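Local structure of tryptophan--tRNA ligase (3A04) at residues V73-M78 against D92-L97; M136-L141 against E357-I362. The protein catalyses the ATP-dependent attachment of L-tryptophan to tRNA(Trp), releasing AMP and diphosphate, as a class I aminoacyl-tRNA synthetase. All blocks are in the same frame, centred on the assembly; numbering follows the deposited sequence.

Contact 1 of 2, residues V73-M78 against D92-L97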
loop_
_atom_site.group_PDB
_atom_site.type_symbol
_atom_site.label_atom_id
_atom_site.label_comp_id
_atom_site.label_asym_id
_atom_site.label_seq_id
_atom_site.Cartn_x
_atom_site.Cartn_y
_atom_site.Cartn_z
ATOM N N VAL A 73 22.499 1.075 8.441
ATOM C CA VAL A 73 22.264 2.278 7.685
ATOM C C VAL A 73 21.396 1.862 6.522
ATOM O O VAL A 73 21.547 0.727 5.986
ATOM C CB VAL A 73 23.637 2.957 7.201
ATOM C CG1 VAL A 73 24.518 1.976 6.397
ATOM C CG2 VAL A 73 23.308 4.202 6.347
ATOM N N LEU A 74 20.493 2.759 6.105
ATOM C CA LEU A 74 19.553 2.461 5.067
ATOM C C LEU A 74 19.508 3.652 4.126
ATOM O O LEU A 74 19.501 4.813 4.602
ATOM C CB LEU A 74 18.127 2.232 5.720
ATOM C CG LEU A 74 17.199 2.064 4.494
ATOM C CD1 LEU A 74 16.599 0.746 4.165
ATOM C CD2 LEU A 74 16.229 3.287 4.214
ATOM N N THR A 75 19.464 3.429 2.802
ATOM C CA THR A 75 19.071 4.532 1.947
ATOM C C THR A 75 18.315 3.954 0.756
ATOM O O THR A 75 18.323 2.723 0.532
ATOM C CB THR A 75 20.372 5.309 1.417
ATOM O OG1 THR A 75 19.951 6.461 0.687
ATOM C CG2 THR A 75 21.147 4.376 0.455
ATOM N N GLY A 76 17.670 4.805 -0.034
ATOM C CA GLY A 76 17.004 4.357 -1.225
ATOM C C GLY A 76 17.495 5.071 -2.473
ATOM O O GLY A 76 17.932 6.235 -2.383
ATOM N N PHE A 77 17.328 4.415 -3.631
ATOM C CA PHE A 77 17.676 4.979 -4.966
ATOM C C PHE A 77 16.494 4.765 -5.905
ATOM O O PHE A 77 15.856 3.671 -5.965
ATOM C CB PHE A 77 18.908 4.296 -5.596
ATOM C CG PHE A 77 20.200 4.577 -4.865
ATOM C CD1 PHE A 77 20.584 3.791 -3.811
ATOM C CD2 PHE A 77 20.948 5.697 -5.173
ATOM C CE1 PHE A 77 21.715 4.102 -3.019
ATOM C CE2 PHE A 77 22.200 5.973 -4.428
ATOM C CZ PHE A 77 22.520 5.196 -3.371
ATOM N N MET A 78 16.197 5.824 -6.613
ATOM C CA MET A 78 15.246 5.881 -7.732
ATOM C C MET A 78 15.943 5.332 -8.974
ATOM O O MET A 78 16.988 5.905 -9.394
ATOM C CB MET A 78 14.818 7.354 -7.949
ATOM C CG MET A 78 13.917 7.588 -9.221
ATOM S SD MET A 78 12.473 6.503 -9.342
ATOM C CE MET A 78 11.597 7.062 -7.910
ATOM N N ASP A 92 29.466 6.306 -1.015
ATOM C CA ASP A 92 30.719 6.421 -0.271
ATOM C C ASP A 92 30.444 6.453 1.242
ATOM O O ASP A 92 31.193 5.877 1.996
ATOM C CB ASP A 92 31.416 7.733 -0.674
ATOM C CG ASP A 92 32.231 7.563 -2.020
ATOM O OD1 ASP A 92 32.563 6.392 -2.491
ATOM O OD2 ASP A 92 32.439 8.610 -2.633
ATOM N N GLN A 93 29.398 7.165 1.666
ATOM C CA GLN A 93 29.013 7.154 3.127
ATOM C C GLN A 93 28.538 5.738 3.543
ATOM O O GLN A 93 28.864 5.285 4.585
ATOM C CB GLN A 93 27.853 8.144 3.347
ATOM C CG GLN A 93 28.304 9.562 3.065
ATOM C CD GLN A 93 27.227 10.553 3.238
ATOM O OE1 GLN A 93 26.687 10.706 4.329
ATOM N NE2 GLN A 93 26.837 11.216 2.139
ATOM N N LEU A 94 27.774 5.027 2.714
ATOM C CA LEU A 94 27.519 3.603 3.038
ATOM C C LEU A 94 28.720 2.729 3.175
ATOM O O LEU A 94 28.764 1.879 4.090
ATOM C CB LEU A 94 26.551 2.919 2.040
ATOM C CG LEU A 94 25.327 3.724 1.597
ATOM C CD1 LEU A 94 24.546 2.936 0.472
ATOM C CD2 LEU A 94 24.423 3.966 2.837
ATOM N N ILE A 95 29.710 2.899 2.274
ATOM C CA ILE A 95 30.895 2.016 2.333
ATOM C C ILE A 95 31.672 2.306 3.585
ATOM O O ILE A 95 32.125 1.416 4.274
ATOM C CB ILE A 95 31.832 2.254 1.070
ATOM C CG1 ILE A 95 31.063 1.715 -0.163
ATOM C CG2 ILE A 95 33.191 1.552 1.226
ATOM C CD1 ILE A 95 31.705 2.041 -1.558
ATOM N N TYR A 96 31.840 3.558 3.905
ATOM C CA TYR A 96 32.523 3.852 5.176
ATOM C C TYR A 96 31.811 3.120 6.361
ATOM O O TYR A 96 32.424 2.430 7.184
ATOM C CB TYR A 96 32.510 5.407 5.386
ATOM C CG TYR A 96 32.874 5.800 6.809
ATOM C CD1 TYR A 96 34.228 5.869 7.218
ATOM C CD2 TYR A 96 31.850 6.138 7.758
ATOM C CE1 TYR A 96 34.570 6.248 8.555
ATOM C CE2 TYR A 96 32.197 6.458 9.095
ATOM C CZ TYR A 96 33.569 6.534 9.476
ATOM O OH TYR A 96 33.926 6.854 10.812
ATOM N N LEU A 97 30.498 3.327 6.469
ATOM C CA LEU A 97 29.789 2.703 7.578
ATOM C C LEU A 97 29.907 1.197 7.464
ATOM O O LEU A 97 30.092 0.568 8.460
ATOM C CB LEU A 97 28.298 3.185 7.611
ATOM C CG LEU A 97 28.209 4.732 7.815
ATOM C CD1 LEU A 97 26.798 5.235 7.510
ATOM C CD2 LEU A 97 28.505 5.111 9.315
#
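In V73 a chi1 of 55° sets CG1 between the backbone N and the carbonyl carbon and leaves CG2 anti to the N, where it meets L94 and L97. T75, two residues on along the same face of the strand, has OG1 in that anti place (chi1 -174°), and it is the CG2 methyl, set between the backbone N and the carbonyl carbon, that touches the helix. The L94 side chain reaches between the two strand residues and uses both methyls: CD2 lies 3.7 Å from V73 CG2 and also borders T75 CG2, while CD1 lies 3.7 Å from T75 CG2, the threonine and leucine side chains crossing at about a right angle. One helical turn further on, L97 lays CD1 across the valine, 3.8 Å from V73 CG2 and 3.9 Å from V73 CB. V73 is thus gripped by two leucines, and all four side chains are buried. Replacing V73 by an alanine removes both methyls that meet the leucines and is likely to leave a gap beside L94 CD2 and L97 CD1, with the leucine ends freer to turn. The strand and helix segments run nearly antiparallel, at 160° and 9.6 Å between axes, as expected for the first half of a right-handed beta-alpha-beta crossover in the Rossmann-like catalytic domain of class I synthetases. Strand 72-77 lies between the parallel strands 103-108 and 210-215, while helix 85-99 packs on one face of the sheet; L94 also touches V106 of strand 103-108, and V73 packs on V211 and P213 of strand 210-215.

Contact 2 of 2, residues M136-L141 against E357-I362; sequences MIALGL and EKAKTI
I137 and A359 carry the apolar contact between helix 121-139 and helix 334-364, a small one made by short side chains. With chi1 of I137 at -66°, CG1 lies anti to the carbonyl carbon, which leaves the CG2 methyl anti to the backbone N, 3.9 Å from A359 CB; the branch carbon I137 CB is almost as near. The alanine methyl therefore sits against the beta-branched base of the isoleucine rather than at the end of its longer arm. Beside it A138 adds a methyl-to-methyl contact, A138 CB to A359 CB at 4.2 Å, and its backbone N is equally near that same methyl. With so little side chain between them, the backbones come close: the CA atoms of A138 and A359 are 5.9 Å apart.

The hydrogen bonds lie within the individual segments. Helix 121-139 is closed by a Schellman motif: L141 N bonds to M136 O at 3.1 Å, and G140 N makes a weak bond to I137 O. M136 O also accepts from G140 N, the two donors reaching it from opposite faces of the carbonyl plane. G140 has a positive phi of 129°, where a side chain would be jammed against the carbonyl O of L139.

As for charge, K360 NZ and E357 OE1 form a long salt bridge of 4.0 Å along the C-terminal helix.

Further links join the same two helices: A138 O accepts a hydrogen bond from R355 NE, and A138 packs on H352 and L356 of helix 334-364. Helix 121-139 also rests on other elements of its own domain, M136 touching V91 of helix 85-99 and F148 of strand 147-150.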
loop_
_atom_site.group_PDB
_atom_site.type_symbol
_atom_site.label_atom_id
_atom_site.label_comp_id
_atom_site.label_asym_id
_atom_site.label_seq_id
_atom_site.Cartn_x
_atom_site.Cartn_y
_atom_site.Cartn_z
ATOM N N MET A 136 27.249 0.449 -7.541
ATOM C CA MET A 136 27.533 0.410 -6.111
ATOM C C MET A 136 28.557 -0.676 -5.724
ATOM O O MET A 136 29.456 -0.466 -4.931
ATOM C CB MET A 136 26.226 0.128 -5.375
ATOM C CG MET A 136 25.400 1.417 -5.352
ATOM S SD MET A 136 23.907 1.033 -4.318
ATOM C CE MET A 136 22.670 1.412 -5.500
ATOM N N ILE A 137 28.419 -1.845 -6.315
ATOM C CA ILE A 137 29.368 -2.937 -6.062
ATOM C C ILE A 137 30.807 -2.541 -6.558
ATOM O O ILE A 137 31.799 -2.802 -5.883
ATOM C CB ILE A 137 28.930 -4.199 -6.872
ATOM C CG1 ILE A 137 27.590 -4.775 -6.387
ATOM C CG2 ILE A 137 29.966 -5.342 -6.752
ATOM C CD1 ILE A 137 27.431 -4.832 -4.920
ATOM N N ALA A 138 30.856 -1.942 -7.741
ATOM C CA ALA A 138 32.143 -1.558 -8.368
ATOM C C ALA A 138 32.811 -0.450 -7.531
ATOM O O ALA A 138 34.074 -0.319 -7.523
ATOM C CB ALA A 138 31.891 -1.097 -9.776
ATOM N N LEU A 139 31.983 0.348 -6.826
ATOM C CA LEU A 139 32.517 1.321 -5.884
ATOM C C LEU A 139 33.099 0.750 -4.634
ATOM O O LEU A 139 33.872 1.429 -3.988
ATOM C CB LEU A 139 31.465 2.402 -5.484
ATOM C CG LEU A 139 31.135 3.541 -6.444
ATOM C CD1 LEU A 139 29.932 4.374 -5.914
ATOM C CD2 LEU A 139 32.386 4.535 -6.786
ATOM N N GLY A 140 32.662 -0.439 -4.217
ATOM C CA GLY A 140 33.244 -1.113 -3.089
ATOM C C GLY A 140 32.221 -1.572 -2.054
ATOM O O GLY A 140 32.594 -2.017 -0.982
ATOM N N LEU A 141 30.933 -1.384 -2.350
ATOM C CA LEU A 141 29.881 -1.890 -1.461
ATOM C C LEU A 141 29.920 -3.425 -1.530
ATOM O O LEU A 141 30.090 -3.996 -2.605
ATOM C CB LEU A 141 28.498 -1.326 -1.858
ATOM C CG LEU A 141 27.457 -1.085 -0.758
ATOM C CD1 LEU A 141 27.966 -0.318 0.523
ATOM C CD2 LEU A 141 26.122 -0.417 -1.346
ATOM N N GLU A 357 31.819 -4.562 -15.636
ATOM C CA GLU A 357 31.202 -5.701 -16.330
ATOM C C GLU A 357 31.063 -6.886 -15.411
ATOM O O GLU A 357 30.000 -7.509 -15.377
ATOM C CB GLU A 357 31.914 -6.052 -17.644
ATOM C CG GLU A 357 30.950 -6.454 -18.735
ATOM C CD GLU A 357 29.819 -5.430 -19.004
ATOM O OE1 GLU A 357 30.095 -4.188 -19.085
ATOM O OE2 GLU A 357 28.647 -5.904 -19.151
ATOM N N LYS A 358 32.067 -7.159 -14.583
ATOM C CA LYS A 358 31.933 -8.228 -13.595
ATOM C C LYS A 358 30.905 -7.915 -12.501
ATOM O O LYS A 358 30.149 -8.767 -12.094
ATOM C CB LYS A 358 33.270 -8.579 -12.945
ATOM C CG LYS A 358 34.128 -7.407 -12.387
ATOM C CD LYS A 358 35.715 -7.661 -12.450
ATOM C CE LYS A 358 36.303 -7.023 -13.708
ATOM N NZ LYS A 358 35.164 -6.597 -14.730
ATOM N N ALA A 359 30.907 -6.685 -11.988
ATOM C CA ALA A 359 29.833 -6.274 -11.062
ATOM C C ALA A 359 28.430 -6.511 -11.644
ATOM O O ALA A 359 27.561 -6.866 -10.886
ATOM C CB ALA A 359 29.993 -4.776 -10.656
ATOM N N LYS A 360 28.171 -6.237 -12.920
ATOM C CA LYS A 360 26.810 -6.417 -13.477
ATOM C C LYS A 360 26.322 -7.879 -13.382
ATOM O O LYS A 360 25.206 -8.168 -12.944
ATOM C CB LYS A 360 26.723 -5.990 -14.940
ATOM C CG LYS A 360 26.873 -4.527 -15.227
ATOM C CD LYS A 360 26.648 -4.225 -16.692
ATOM C CE LYS A 360 26.933 -2.779 -16.981
ATOM N NZ LYS A 360 26.623 -2.394 -18.418
ATOM N N THR A 361 27.201 -8.798 -13.745
ATOM C CA THR A 361 26.982 -10.253 -13.560
ATOM C C THR A 361 26.645 -10.642 -12.114
ATOM O O THR A 361 25.621 -11.327 -11.824
ATOM C CB THR A 361 28.256 -10.941 -14.062
ATOM O OG1 THR A 361 28.353 -10.616 -15.461
ATOM C CG2 THR A 361 28.254 -12.512 -13.819
ATOM N N ILE A 362 27.479 -10.164 -11.195
ATOM C CA ILE A 362 27.263 -10.400 -9.785
ATOM C C ILE A 362 25.904 -9.784 -9.373
ATOM O O ILE A 362 25.175 -10.400 -8.578
ATOM C CB ILE A 362 28.376 -9.717 -8.988
ATOM C CG1 ILE A 362 29.678 -10.524 -9.101
ATOM C CG2 ILE A 362 28.011 -9.570 -7.525
ATOM C CD1 ILE A 362 30.911 -9.721 -8.510
#

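Overall arrangement
Contact 1 lies near the middle of the chain, its centre about 6 Å from the chain centre, whereas the centre of contact 2 is about 18 Å out. Their own centres are about 15 Å apart, and the two touch directly. I95, on helix 85-99, brings CD1 to 3.3 Å from L139 O; F77 CD1 on the strand lies 3.6 Å from M136 CE. Packing thus runs from strand 72-77 outward to the C-terminal helix 334-364. That helix also bears C334 and C337 of the iron-sulfur cluster pocket. The 'HIGH' motif, residues 79-87, follows strand 72-77 and runs into helix 85-99, joining the two elements paired in contact 1.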